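Local coordinates for beta-lactamase II (Erythrobacter litoralis, PDB 6V72), which probably hydrolyses beta-lactams to substituted beta-amino acids, as expected of a zinc-dependent class B metallo-beta-lactamase, at residues V25-L30 and E75-W80; D60-V65 and M83-P88; V34-T39 and N52-V57; T39-M44 and T67-E72. One frame throughout, in Å; residues are numbered along the deposited sequence. Where two conformers were deposited one is given.

Contact 1: residues V25-L30 and E75-W80; sequences VSFSQL and EQIVAW. With CA (calcium ion), chain C.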
loop_
_atom_site.group_PDB
_atom_site.type_symbol
_atom_site.label_atom_id
_atom_site.label_comp_id
_atom_site.label_asym_id
_atom_site.label_seq_id
_atom_site.Cartn_x
_atom_site.Cartn_y
_atom_site.Cartn_z
ATOM N N VAL A 25 1.572 4.762 -26.516
ATOM C CA VAL A 25 2.744 5.180 -25.748
ATOM C C VAL A 25 2.860 6.691 -25.785
ATOM O O VAL A 25 2.700 7.319 -26.841
ATOM C CB VAL A 25 4.034 4.539 -26.286
ATOM C CG1 VAL A 25 5.227 4.873 -25.355
ATOM C CG2 VAL A 25 3.851 3.050 -26.449
ATOM N N SER A 26 3.140 7.280 -24.633
ATOM C CA SER A 26 3.453 8.700 -24.536
ATOM C C SER A 26 4.959 8.849 -24.350
ATOM O O SER A 26 5.526 8.281 -23.412
ATOM C CB SER A 26 2.711 9.327 -23.356
ATOM O OG SER A 26 1.312 9.335 -23.583
ATOM N N PHE A 27 5.607 9.613 -25.218
ATOM C CA PHE A 27 7.046 9.830 -25.120
ATOM C C PHE A 27 7.337 11.258 -24.687
ATOM O O PHE A 27 6.730 12.208 -25.195
ATOM C CB PHE A 27 7.745 9.562 -26.454
ATOM C CG PHE A 27 7.851 8.110 -26.805
ATOM C CD1 PHE A 27 8.807 7.295 -26.199
ATOM C CD2 PHE A 27 7.006 7.559 -27.760
ATOM C CE1 PHE A 27 8.903 5.951 -26.533
ATOM C CE2 PHE A 27 7.101 6.228 -28.100
ATOM C CZ PHE A 27 8.058 5.421 -27.493
ATOM N N SER A 28 8.290 11.422 -23.778
ATOM C CA SER A 28 8.749 12.762 -23.440
ATOM C C SER A 28 10.260 12.744 -23.307
ATOM O O SER A 28 10.853 11.732 -22.937
ATOM C CB SER A 28 8.104 13.304 -22.164
ATOM O OG SER A 28 8.187 12.380 -21.106
ATOM N N GLN A 29 10.883 13.864 -23.635
ATOM C CA GLN A 29 12.332 13.944 -23.646
ATOM C C GLN A 29 12.823 14.486 -22.308
ATOM O O GLN A 29 12.420 15.582 -21.889
ATOM C CB GLN A 29 12.798 14.821 -24.808
ATOM C CG GLN A 29 14.205 14.545 -25.221
ATOM C CD GLN A 29 14.656 15.449 -26.338
ATOM O OE1 GLN A 29 14.964 14.988 -27.431
ATOM N NE2 GLN A 29 14.692 16.744 -26.074
ATOM N N LEU A 30 13.689 13.717 -21.636
ATOM C CA LEU A 30 14.300 14.158 -20.388
ATOM C C LEU A 30 15.591 14.920 -20.619
ATOM O O LEU A 30 15.986 15.749 -19.784
ATOM C CB LEU A 30 14.600 12.958 -19.492
ATOM C CG LEU A 30 13.375 12.138 -19.088
ATOM C CD1 LEU A 30 13.772 11.073 -18.047
ATOM C CD2 LEU A 30 12.259 13.048 -18.579
ATOM N N GLU A 75 5.825 -3.554 -27.921
ATOM C CA GLU A 75 6.080 -3.600 -29.360
ATOM C C GLU A 75 6.073 -2.195 -29.960
ATOM O O GLU A 75 6.863 -1.889 -30.870
ATOM C CB GLU A 75 5.022 -4.488 -30.050
ATOM C CG GLU A 75 5.166 -5.962 -29.738
ATOM C CD GLU A 75 3.906 -6.779 -30.041
ATOM O OE1 GLU A 75 2.939 -6.237 -30.609
ATOM O OE2 GLU A 75 3.870 -7.964 -29.676
ATOM N N GLN A 76 5.198 -1.319 -29.458
ATOM C CA GLN A 76 5.163 0.040 -29.992
ATOM C C GLN A 76 6.420 0.816 -29.634
ATOM O O GLN A 76 6.909 1.603 -30.447
ATOM C CB GLN A 76 3.906 0.767 -29.516
ATOM C CG GLN A 76 2.670 0.177 -30.177
ATOM C CD GLN A 76 1.369 0.824 -29.761
ATOM O OE1 GLN A 76 1.264 1.412 -28.691
ATOM N NE2 GLN A 76 0.351 0.704 -30.627
ATOM N N ILE A 77 6.973 0.610 -28.426
ATOM C CA ILE A 77 8.234 1.270 -28.087
ATOM C C ILE A 77 9.335 0.814 -29.030
ATOM O O ILE A 77 10.115 1.625 -29.543
ATOM C CB ILE A 77 8.616 1.001 -26.619
ATOM C CG1 ILE A 77 7.558 1.538 -25.671
ATOM C CG2 ILE A 77 9.948 1.659 -26.291
ATOM C CD1 ILE A 77 7.740 1.031 -24.230
ATOM N N VAL A 78 9.410 -0.499 -29.275
ATOM C CA VAL A 78 10.429 -1.040 -30.166
ATOM C C VAL A 78 10.262 -0.465 -31.567
ATOM O O VAL A 78 11.244 -0.125 -32.241
ATOM C CB VAL A 78 10.358 -2.583 -30.147
ATOM C CG1 VAL A 78 11.276 -3.189 -31.209
ATOM C CG2 VAL A 78 10.751 -3.106 -28.746
ATOM N N ALA A 79 9.014 -0.336 -32.020
ATOM C CA ALA A 79 8.766 0.209 -33.355
ATOM C C ALA A 79 9.112 1.689 -33.427
ATOM O O ALA A 79 9.595 2.162 -34.454
ATOM C CB ALA A 79 7.307 -0.019 -33.756
ATOM N N TRP A 80 8.862 2.443 -32.360
ATOM C CA TRP A 80 9.231 3.851 -32.375
ATOM C C TRP A 80 10.740 4.015 -32.516
ATOM O O TRP A 80 11.216 4.866 -33.278
ATOM C CB TRP A 80 8.723 4.529 -31.105
ATOM C CG TRP A 80 8.629 6.029 -31.197
ATOM C CD1 TRP A 80 7.766 6.760 -31.963
ATOM C CD2 TRP A 80 9.428 6.973 -30.480
ATOM N NE1 TRP A 80 7.982 8.103 -31.765
ATOM C CE2 TRP A 80 8.994 8.262 -30.857
ATOM C CE3 TRP A 80 10.464 6.853 -29.545
ATOM C CZ2 TRP A 80 9.562 9.424 -30.339
ATOM C CZ3 TRP A 80 11.026 8.006 -29.029
ATOM C CH2 TRP A 80 10.572 9.274 -29.423
HETATM CA CA CA C . 1.353 -5.286 -32.087
HETATM O O HOH W 1 1.873 -3.234 -30.988
HETATM O O HOH W 2 3.142 -5.255 -33.571
#
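Strand 25-29 and helix 75-80 meet along Val25, Phe27, Gln76, Ile77 and Trp80, their axes 9.6 Å apart at closest approach and at 44° between N-to-C directions. This is helix-on-sheet packing in the metallo-beta-lactamase fold: helix 71-84 lies against the large mixed sheet, and the alternate residues Val25 and Phe27 send their side chains to the helix. The centre of the contact is aromatic. Phe27 and Trp80 form a face-to-face stack in the modelled conformer of Trp80, one of two deposited; the Phe27 ring and the six-membered ring of the indole have centroids 3.7 Å apart and planes inclined by 13°. Trp80 CG lies anti to its backbone N (chi1 -161°), which carries the indole out from the helix and lays it under Phe27, so two flat, apolar groups fill the gap with their broad faces. At the rim of the Phe27 ring, near its plane, sits the backbone of Ile77, with Phe27 CZ 4.2 Å from Ile77 CA. Val25 serves both neighbours on the helix: its two short branches suit the space beside the helix backbone, with Val25 CG2 4.1 Å from Ile77 CG1. Gln76, at the partly exposed margin, lays its aliphatic part against the valine, while its OE1 accepts a hydrogen bond from the backbone N of Glu24. Val25 CG2 rests 3.8 Å from that same Gln76 OE1.

Contact 2: residues D60-V65 and M83-P88; sequences DNTILV and MVLAKP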
loop_
_atom_site.group_PDB
_atom_site.type_symbol
_atom_site.label_atom_id
_atom_site.label_comp_id
_atom_site.label_asym_id
_atom_site.label_seq_id
_atom_site.Cartn_x
_atom_site.Cartn_y
_atom_site.Cartn_z
ATOM N N ASP A 60 24.036 4.600 -33.051
ATOM C CA ASP A 60 22.972 4.277 -33.988
ATOM C C ASP A 60 21.957 3.294 -33.422
ATOM O O ASP A 60 21.155 2.737 -34.185
ATOM C CB ASP A 60 23.562 3.717 -35.283
ATOM C CG ASP A 60 24.446 4.723 -36.010
ATOM O OD1 ASP A 60 24.108 5.933 -36.046
ATOM O OD2 ASP A 60 25.489 4.297 -36.548
ATOM N N ASN A 61 21.962 3.064 -32.110
ATOM C CA ASN A 61 20.997 2.176 -31.475
ATOM C C ASN A 61 20.439 2.832 -30.221
ATOM O O ASN A 61 20.861 3.918 -29.813
ATOM C CB ASN A 61 21.628 0.824 -31.128
ATOM C CG ASN A 61 21.897 -0.019 -32.370
ATOM O OD1 ASN A 61 23.029 -0.084 -32.869
ATOM N ND2 ASN A 61 20.844 -0.648 -32.895
ATOM N N THR A 62 19.462 2.159 -29.618
ATOM C CA THR A 62 18.931 2.586 -28.331
ATOM C C THR A 62 19.015 1.460 -27.322
ATOM O O THR A 62 19.124 0.280 -27.668
ATOM C CB THR A 62 17.468 3.061 -28.424
ATOM O OG1 THR A 62 16.697 2.119 -29.189
ATOM C CG2 THR A 62 17.384 4.439 -29.094
ATOM N N ILE A 63 18.971 1.857 -26.053
ATOM C CA ILE A 63 18.906 0.944 -24.914
ATOM C C ILE A 63 17.611 1.215 -24.174
ATOM O O ILE A 63 17.283 2.371 -23.884
ATOM C CB ILE A 63 20.111 1.114 -23.977
ATOM C CG1 ILE A 63 21.393 0.764 -24.721
ATOM C CG2 ILE A 63 19.961 0.239 -22.752
ATOM C CD1 ILE A 63 22.496 1.695 -24.401
ATOM N N LEU A 64 16.878 0.153 -23.878
ATOM C CA LEU A 64 15.566 0.238 -23.244
ATOM C C LEU A 64 15.691 -0.037 -21.749
ATOM O O LEU A 64 16.338 -1.010 -21.350
ATOM C CB LEU A 64 14.607 -0.770 -23.881
ATOM C CG LEU A 64 13.167 -0.819 -23.342
ATOM C CD1 LEU A 64 12.460 0.477 -23.581
ATOM C CD2 LEU A 64 12.425 -1.986 -23.975
ATOM N N VAL A 65 15.089 0.827 -20.928
ATOM C CA VAL A 65 14.942 0.565 -19.498
ATOM C C VAL A 65 13.468 0.301 -19.247
ATOM O O VAL A 65 12.643 1.205 -19.402
ATOM C CB VAL A 65 15.434 1.730 -18.630
ATOM C CG1 VAL A 65 15.181 1.382 -17.140
ATOM C CG2 VAL A 65 16.906 2.037 -18.918
HETATM N N MSE A 83 11.484 2.567 -36.315
HETATM C CA MSE A 83 10.866 3.282 -37.427
HETATM C C MSE A 83 11.062 4.772 -37.377
HETATM O O MSE A 83 11.336 5.405 -38.404
HETATM C CB MSE A 83 9.371 3.015 -37.510
HETATM C CG MSE A 83 8.824 3.539 -38.820
HETATM SE SE MSE A 83 6.906 3.440 -39.003
HETATM C CE MSE A 83 6.288 4.166 -37.350
ATOM N N VAL A 84 10.887 5.354 -36.196
ATOM C CA VAL A 84 10.896 6.805 -36.084
ATOM C C VAL A 84 12.315 7.289 -35.813
ATOM O O VAL A 84 12.881 8.045 -36.609
ATOM C CB VAL A 84 9.912 7.281 -35.002
ATOM C CG1 VAL A 84 9.995 8.778 -34.845
ATOM C CG2 VAL A 84 8.494 6.865 -35.372
ATOM N N LEU A 85 12.917 6.846 -34.708
ATOM C CA LEU A 85 14.273 7.290 -34.396
ATOM C C LEU A 85 15.311 6.732 -35.352
ATOM O O LEU A 85 16.395 7.309 -35.465
ATOM C CB LEU A 85 14.664 6.867 -32.976
ATOM C CG LEU A 85 13.772 7.338 -31.842
ATOM C CD1 LEU A 85 14.453 6.962 -30.541
ATOM C CD2 LEU A 85 13.538 8.845 -31.946
ATOM N N ALA A 86 15.008 5.619 -36.010
ATOM C CA ALA A 86 15.967 4.862 -36.825
ATOM C C ALA A 86 17.195 4.488 -36.006
ATOM O O ALA A 86 18.335 4.513 -36.485
ATOM C CB ALA A 86 16.352 5.617 -38.111
ATOM N N LYS A 87 16.940 4.123 -34.752
ATOM C CA LYS A 87 17.974 3.686 -33.817
ATOM C C LYS A 87 17.397 2.500 -33.062
ATOM O O LYS A 87 16.893 2.636 -31.945
ATOM C CB LYS A 87 18.379 4.822 -32.874
ATOM C CG LYS A 87 19.106 5.945 -33.607
ATOM C CD LYS A 87 19.463 7.067 -32.679
ATOM C CE LYS A 87 20.223 8.144 -33.422
ATOM N NZ LYS A 87 19.331 8.836 -34.374
ATOM N N PRO A 88 17.418 1.315 -33.671
ATOM C CA PRO A 88 16.719 0.169 -33.070
ATOM C C PRO A 88 17.241 -0.172 -31.683
ATOM O O PRO A 88 18.417 0.018 -31.359
ATOM C CB PRO A 88 16.996 -0.969 -34.054
ATOM C CG PRO A 88 17.283 -0.277 -35.354
ATOM C CD PRO A 88 17.956 1.015 -35.009
#
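Asn61 and Thr62, opening strand 61-65, grip Lys87 and Pro88, which leave helix 71-84 for strand 89-93, so the contact sits at the crossover of a beta-alpha-beta unit. Ala86, with positive phi, turns the chain out of the helix just before this point. The Asn61 side chain runs beside one carbonyl: CB is 3.3 Å from Pro88 O, CG is 3.6 Å from it, and at the tip ND2 donates a hydrogen bond of 2.9 Å to Pro88 O. The oxygen lies almost in the amide plane, and the N-H points at it at 164°. Thr62 N donates to Pro88 O as well, at 3.0 Å, from the opposite face of the carbonyl plane. On Thr62, OG1 stands between backbone N and carbonyl carbon (chi1 47°) and gives its proton to Lys87 O at 2.8 Å; CG2 meanwhile packs on Lys87 CB and Leu85 CD1. Lys87 lays CB and CG along the Asp60-Asn61 backbone, and its CA-H faces Asp60 O, with Lys87 CA 3.3 Å from that oxygen. Proline has no N-H to donate, so Pro88 joins this pairing through its carbonyl alone. With two donors on Pro88 O and a hydroxyl on Lys87 O, these two carbonyls are satisfied, which probably sets the start of strand 89-93 beside strand 61-65.

Contact 3: residues V34-T39 and N52-V57; sequences VWMHTT and NGLLVV. With FMT (formic acid), chain J; EDO (1,2-ethanediol), chain K.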
loop_
_atom_site.group_PDB
_atom_site.type_symbol
_atom_site.label_atom_id
_atom_site.label_comp_id
_atom_site.label_asym_id
_atom_site.label_seq_id
_atom_site.Cartn_x
_atom_site.Cartn_y
_atom_site.Cartn_z
ATOM N N VAL A 34 17.542 11.153 -24.469
ATOM C CA VAL A 34 16.954 10.399 -23.361
ATOM C C VAL A 34 15.449 10.579 -23.416
ATOM O O VAL A 34 14.926 11.657 -23.101
ATOM C CB VAL A 34 17.500 10.832 -21.995
ATOM C CG1 VAL A 34 16.890 9.956 -20.895
ATOM C CG2 VAL A 34 19.015 10.756 -21.972
ATOM N N TRP A 35 14.753 9.519 -23.789
ATOM C CA TRP A 35 13.305 9.509 -23.857
ATOM C C TRP A 35 12.738 8.785 -22.648
ATOM O O TRP A 35 13.267 7.750 -22.221
ATOM C CB TRP A 35 12.824 8.826 -25.130
ATOM C CG TRP A 35 13.145 9.635 -26.338
ATOM C CD1 TRP A 35 14.227 9.487 -27.154
ATOM C CD2 TRP A 35 12.410 10.757 -26.833
ATOM N NE1 TRP A 35 14.193 10.432 -28.143
ATOM C CE2 TRP A 35 13.088 11.224 -27.973
ATOM C CE3 TRP A 35 11.226 11.392 -26.442
ATOM C CZ2 TRP A 35 12.627 12.309 -28.730
ATOM C CZ3 TRP A 35 10.772 12.480 -27.192
ATOM C CH2 TRP A 35 11.477 12.925 -28.318
HETATM N N MSE A 36 11.657 9.324 -22.108
HETATM C CA MSE A 36 10.843 8.555 -21.173
HETATM C C MSE A 36 9.630 8.017 -21.893
HETATM O O MSE A 36 8.978 8.746 -22.647
HETATM C CB MSE A 36 10.453 9.387 -19.959
HETATM C CG MSE A 36 9.789 8.538 -18.883
HETATM SE SE MSE A 36 9.323 9.650 -17.335
HETATM C CE MSE A 36 10.989 9.326 -16.529
ATOM N N HIS A 37 9.386 6.711 -21.769
ATOM C CA HIS A 37 8.154 6.139 -22.285
ATOM C C HIS A 37 7.169 5.965 -21.142
ATOM O O HIS A 37 7.536 5.509 -20.053
ATOM C CB HIS A 37 8.379 4.809 -23.038
ATOM C CG HIS A 37 8.992 3.683 -22.241
ATOM N ND1 HIS A 37 8.246 2.844 -21.434
ATOM C CD2 HIS A 37 10.257 3.190 -22.226
ATOM C CE1 HIS A 37 9.038 1.927 -20.906
ATOM N NE2 HIS A 37 10.261 2.107 -21.380
ATOM N N THR A 38 5.917 6.322 -21.400
ATOM C CA THR A 38 4.848 6.175 -20.421
ATOM C C THR A 38 3.682 5.449 -21.062
ATOM O O THR A 38 3.249 5.806 -22.167
ATOM C CB THR A 38 4.386 7.535 -19.885
ATOM O OG1 THR A 38 5.504 8.200 -19.295
ATOM C CG2 THR A 38 3.275 7.378 -18.826
ATOM N N THR A 39 3.164 4.449 -20.358
ATOM C CA THR A 39 1.956 3.758 -20.766
ATOM C C THR A 39 1.022 3.633 -19.573
ATOM O O THR A 39 1.424 3.796 -18.418
ATOM C CB THR A 39 2.265 2.373 -21.341
ATOM O OG1 THR A 39 3.109 1.643 -20.432
ATOM C CG2 THR A 39 2.919 2.481 -22.731
ATOM N N ASN A 52 6.382 4.120 -16.255
ATOM C CA ASN A 52 7.433 4.845 -16.963
ATOM C C ASN A 52 8.691 3.998 -17.101
ATOM O O ASN A 52 9.096 3.323 -16.152
ATOM C CB ASN A 52 7.862 6.119 -16.227
ATOM C CG ASN A 52 6.714 7.012 -15.850
ATOM O OD1 ASN A 52 6.633 7.484 -14.695
ATOM N ND2 ASN A 52 5.845 7.277 -16.778
ATOM N N GLY A 53 9.347 4.122 -18.244
ATOM C CA GLY A 53 10.685 3.612 -18.419
ATOM C C GLY A 53 11.483 4.545 -19.309
ATOM O O GLY A 53 11.030 5.663 -19.578
ATOM N N LEU A 54 12.665 4.124 -19.771
ATOM C CA LEU A 54 13.525 5.007 -20.553
ATOM C C LEU A 54 13.899 4.361 -21.873
ATOM O O LEU A 54 13.898 3.140 -22.013
ATOM C CB LEU A 54 14.831 5.367 -19.814
ATOM C CG LEU A 54 14.717 5.951 -18.402
ATOM C CD1 LEU A 54 16.095 6.141 -17.794
ATOM C CD2 LEU A 54 13.958 7.257 -18.467
ATOM N N LEU A 55 14.204 5.217 -22.845
ATOM C CA LEU A 55 14.801 4.801 -24.104
ATOM C C LEU A 55 15.980 5.736 -24.338
ATOM O O LEU A 55 15.793 6.954 -24.446
ATOM C CB LEU A 55 13.763 4.863 -25.231
ATOM C CG LEU A 55 14.090 4.272 -26.578
ATOM C CD1 LEU A 55 14.219 2.750 -26.542
ATOM C CD2 LEU A 55 12.962 4.685 -27.519
ATOM N N VAL A 56 17.196 5.188 -24.346
ATOM C CA VAL A 56 18.418 5.988 -24.316
ATOM C C VAL A 56 19.203 5.735 -25.593
ATOM O O VAL A 56 19.541 4.588 -25.900
ATOM C CB VAL A 56 19.276 5.656 -23.077
ATOM C CG1 VAL A 56 20.586 6.467 -23.092
ATOM C CG2 VAL A 56 18.476 5.911 -21.809
ATOM N N VAL A 57 19.530 6.813 -26.308
ATOM C CA VAL A 57 20.307 6.714 -27.537
ATOM C C VAL A 57 21.772 6.440 -27.221
ATOM O O VAL A 57 22.381 7.083 -26.358
ATOM C CB VAL A 57 20.166 8.001 -28.359
ATOM C CG1 VAL A 57 21.159 7.989 -29.542
ATOM C CG2 VAL A 57 18.719 8.180 -28.835
HETATM C C FMT J . 4.383 10.097 -15.481
HETATM O O1 FMT J . 4.228 9.155 -14.711
HETATM O O2 FMT J . 4.710 9.989 -16.658
HETATM C C1 EDO K . 21.856 10.098 -24.532
HETATM O O1 EDO K . 22.417 9.899 -25.842
HETATM C C2 EDO K . 22.706 9.375 -23.489
HETATM O O2 EDO K . 24.046 9.874 -23.508
#
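Val34, Trp35, Met36, His37 and Thr38 face Val56, Leu55, Leu54, Gly53 and Asn52 in that order, in the antiparallel beta hairpin formed by strands 34-41 and 49-58 within the large mixed sheet. The strand axes run at 148°, a marked twist. Trp35 with Leu55 and His37 with Gly53 are the hydrogen-bonded pairs; Trp35 N reaches Leu55 O at 2.8 Å, and Gly53 N reaches His37 O at 2.9 Å.

Packing is close at His37. Its CG occupies the position between backbone N and carbonyl carbon (chi1 60°), which folds the imidazole across the neighbouring strand, flat over Gly53. The CA of the glycine, with no side chain in the way, makes a CH-pi contact 3.6 Å from the ring centroid, 24° off its normal. His37 NE2 is hydrogen-bonded to Val65 O, so the buried ring also ties in the next strand along. On the other face, selenomethionine Met36 crosses Leu54, its flexible chain bent at the end to bring Met36 CE 4.1 Å from Leu54 CD2.

Toward the far end the fit is slacker: Val34 CG1 and Val56 CG2 stand 4.4 Å apart. Here a 1,2-ethanediol, probably from the crystallisation liquor, lies against both valines, and Val57 is partly exposed. The diol donates through O1 to Val57 O at 2.9 Å.

Contact 4: residues T39-M44 and T67-E72; sequences TYLDLM and TAWTDE. With CA (calcium ion), chain C.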
loop_
_atom_site.group_PDB
_atom_site.type_symbol
_atom_site.label_atom_id
_atom_site.label_comp_id
_atom_site.label_asym_id
_atom_site.label_seq_id
_atom_site.Cartn_x
_atom_site.Cartn_y
_atom_site.Cartn_z
ATOM N N THR A 39 3.164 4.449 -20.358
ATOM C CA THR A 39 1.956 3.758 -20.766
ATOM C C THR A 39 1.022 3.633 -19.573
ATOM O O THR A 39 1.424 3.796 -18.418
ATOM C CB THR A 39 2.265 2.373 -21.341
ATOM O OG1 THR A 39 3.109 1.643 -20.432
ATOM C CG2 THR A 39 2.919 2.481 -22.731
ATOM N N TYR A 40 -0.232 3.321 -19.856
ATOM C CA TYR A 40 -1.254 3.356 -18.822
ATOM C C TYR A 40 -2.003 2.039 -18.762
ATOM O O TYR A 40 -2.204 1.351 -19.772
ATOM C CB TYR A 40 -2.265 4.504 -19.038
ATOM C CG TYR A 40 -1.604 5.852 -18.977
ATOM C CD1 TYR A 40 -1.034 6.422 -20.114
ATOM C CD2 TYR A 40 -1.500 6.544 -17.775
ATOM C CE1 TYR A 40 -0.407 7.650 -20.056
ATOM C CE2 TYR A 40 -0.875 7.777 -17.708
ATOM C CZ TYR A 40 -0.329 8.325 -18.851
ATOM O OH TYR A 40 0.300 9.552 -18.802
ATOM N N LEU A 41 -2.421 1.705 -17.554
ATOM C CA LEU A 41 -3.230 0.527 -17.335
ATOM C C LEU A 41 -4.422 0.933 -16.492
ATOM O O LEU A 41 -4.264 1.637 -15.491
ATOM C CB LEU A 41 -2.404 -0.555 -16.647
ATOM C CG LEU A 41 -3.186 -1.816 -16.355
ATOM C CD1 LEU A 41 -3.246 -2.607 -17.647
ATOM C CD2 LEU A 41 -2.460 -2.598 -15.300
ATOM N N ASP A 42 -5.607 0.498 -16.902
ATOM C CA ASP A 42 -6.837 0.703 -16.147
ATOM C C ASP A 42 -7.587 -0.633 -16.118
ATOM O O ASP A 42 -8.632 -0.783 -16.754
ATOM C CB ASP A 42 -7.681 1.810 -16.773
ATOM C CG ASP A 42 -8.793 2.273 -15.864
ATOM O OD1 ASP A 42 -9.456 3.281 -16.200
ATOM O OD2 ASP A 42 -8.992 1.644 -14.805
ATOM N N LEU A 43 -7.042 -1.609 -15.381
ATOM C CA LEU A 43 -7.550 -2.977 -15.491
ATOM C C LEU A 43 -8.912 -3.140 -14.819
ATOM O O LEU A 43 -9.805 -3.791 -15.374
ATOM C CB LEU A 43 -6.549 -3.975 -14.902
ATOM C CG LEU A 43 -5.525 -4.549 -15.886
ATOM C CD1 LEU A 43 -4.805 -5.770 -15.321
ATOM C CD2 LEU A 43 -6.169 -4.858 -17.239
HETATM N N MSE A 44 -9.092 -2.580 -13.628
HETATM C CA MSE A 44 -10.348 -2.789 -12.916
HETATM C C MSE A 44 -11.297 -1.606 -13.057
HETATM O O MSE A 44 -12.350 -1.564 -12.423
HETATM C CB MSE A 44 -10.075 -3.092 -11.440
HETATM C CG MSE A 44 -9.131 -4.264 -11.236
HETATM SE SE MSE A 44 -10.094 -5.978 -11.244
HETATM C CE MSE A 44 -11.621 -5.518 -10.140
ATOM N N THR A 67 9.999 -2.547 -19.645
ATOM C CA THR A 67 8.962 -2.690 -20.645
ATOM C C THR A 67 7.777 -1.786 -20.297
ATOM O O THR A 67 7.724 -1.162 -19.231
ATOM C CB THR A 67 8.505 -4.144 -20.744
ATOM O OG1 THR A 67 7.823 -4.512 -19.544
ATOM C CG2 THR A 67 9.690 -5.097 -20.987
ATOM N N ALA A 68 6.825 -1.704 -21.221
ATOM C CA ALA A 68 5.538 -1.095 -20.919
ATOM C C ALA A 68 4.666 -2.084 -20.155
ATOM O O ALA A 68 5.089 -3.194 -19.838
ATOM C CB ALA A 68 4.852 -0.647 -22.205
ATOM N N TRP A 69 3.425 -1.680 -19.855
ATOM C CA TRP A 69 2.516 -2.577 -19.150
ATOM C C TRP A 69 2.260 -3.850 -19.945
ATOM O O TRP A 69 2.105 -4.930 -19.365
ATOM C CB TRP A 69 1.179 -1.897 -18.880
ATOM C CG TRP A 69 1.129 -0.876 -17.774
ATOM C CD1 TRP A 69 0.955 0.469 -17.919
ATOM C CD2 TRP A 69 1.156 -1.121 -16.358
ATOM N NE1 TRP A 69 0.895 1.080 -16.695
ATOM C CE2 TRP A 69 1.015 0.132 -15.717
ATOM C CE3 TRP A 69 1.294 -2.267 -15.574
ATOM C CZ2 TRP A 69 1.017 0.266 -14.332
ATOM C CZ3 TRP A 69 1.284 -2.128 -14.196
ATOM C CH2 TRP A 69 1.157 -0.874 -13.596
ATOM N N THR A 70 2.169 -3.746 -21.273
ATOM C CA THR A 70 1.718 -4.880 -22.074
ATOM C C THR A 70 2.709 -5.177 -23.190
ATOM O O THR A 70 3.547 -4.339 -23.542
ATOM C CB THR A 70 0.333 -4.645 -22.692
ATOM O OG1 THR A 70 0.414 -3.626 -23.688
ATOM C CG2 THR A 70 -0.667 -4.227 -21.628
ATOM N N ASP A 71 2.586 -6.391 -23.739
ATOM C CA ASP A 71 3.321 -6.767 -24.946
ATOM C C ASP A 71 3.039 -5.812 -26.097
ATOM O O ASP A 71 3.969 -5.365 -26.779
ATOM C CB ASP A 71 2.995 -8.207 -25.359
ATOM C CG ASP A 71 1.500 -8.591 -25.199
ATOM O OD1 ASP A 71 0.579 -7.725 -25.144
ATOM O OD2 ASP A 71 1.252 -9.814 -25.137
ATOM N N GLU A 72 1.764 -5.489 -26.336
ATOM C CA GLU A 72 1.441 -4.628 -27.473
ATOM C C GLU A 72 2.068 -3.248 -27.315
ATOM O O GLU A 72 2.562 -2.656 -28.284
ATOM C CB GLU A 72 -0.076 -4.496 -27.633
ATOM C CG GLU A 72 -0.755 -5.790 -27.985
ATOM C CD GLU A 72 -0.173 -6.391 -29.245
ATOM O OE1 GLU A 72 -0.160 -5.691 -30.288
ATOM O OE2 GLU A 72 0.309 -7.538 -29.175
HETATM CA CA CA C . 1.353 -5.286 -32.087
HETATM O O HOH W 1 1.873 -3.234 -30.988
HETATM O O HOH W 2 3.142 -5.255 -33.571
#
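Trp69 NE1 has two backbone oxygens near it: it donates to Ile49 O on the neighbouring strand, and only weakly to Thr39 O across this contact (3.3 Å, 120°). A second weak bond joins Trp69 N to Thr39 OG1 at 3.4 Å, and the same hydroxyl oxygen lies 3.4 Å from Ala68 CB. Small Ala68 lets the loop that follows strand 61-65 come close to the threonine here. The indole has Leu41 over one face: Leu41 CB is 3.5 Å from the centroid of the five-membered ring and only 4° off its normal, a CH-pi contact, while Leu41 CD2 lies 3.8 Å from Trp69 CE3. Leu41 is extended at chi1 (179°), its CG opposite the backbone N, which runs the CD2 branch along the ring. Beyond Trp69, Thr70 N-caps helix 71-84 through OG1 to Gln73 N, and Glu72 OE1 binds a calcium ion at 2.4 Å, with Glu75 as the second protein ligand. The Trp69 side chain also comes within about 4 Å of that of His226, a zinc ligand, although no zinc is bound to this chain in the model. Across this contact the polar bonds are weak, so packing of Leu41 on the indole probably does most to place it, while the N-H is held chiefly by Ile49 O.

In the fold
From the N terminus, the chain opens contact 1 at 25-30, then contact 3 at 34-39 and contact 4 at 39-44, the last two sharing Thr39. Contact 3 closes first, at 52-57, as a hairpin. Contact 2 opens at 60-65, contact 4 closes at 67-72, contact 1 at 75-80 and contact 2 at 83-88. Contacts 3 and 4 nest within the loop closed by contact 1 but cross each other; contact 2 follows contact 3 in series and crosses contacts 1 and 4. Contacts 4, 1 and 2 tie the leading loop, middle and exit of helix 71-84 to strands 34-41, 25-29 and 61-65 of one large sheet, while contact 3 joins two neighbouring strands within it. The calcium ion touches contacts 1 and 4.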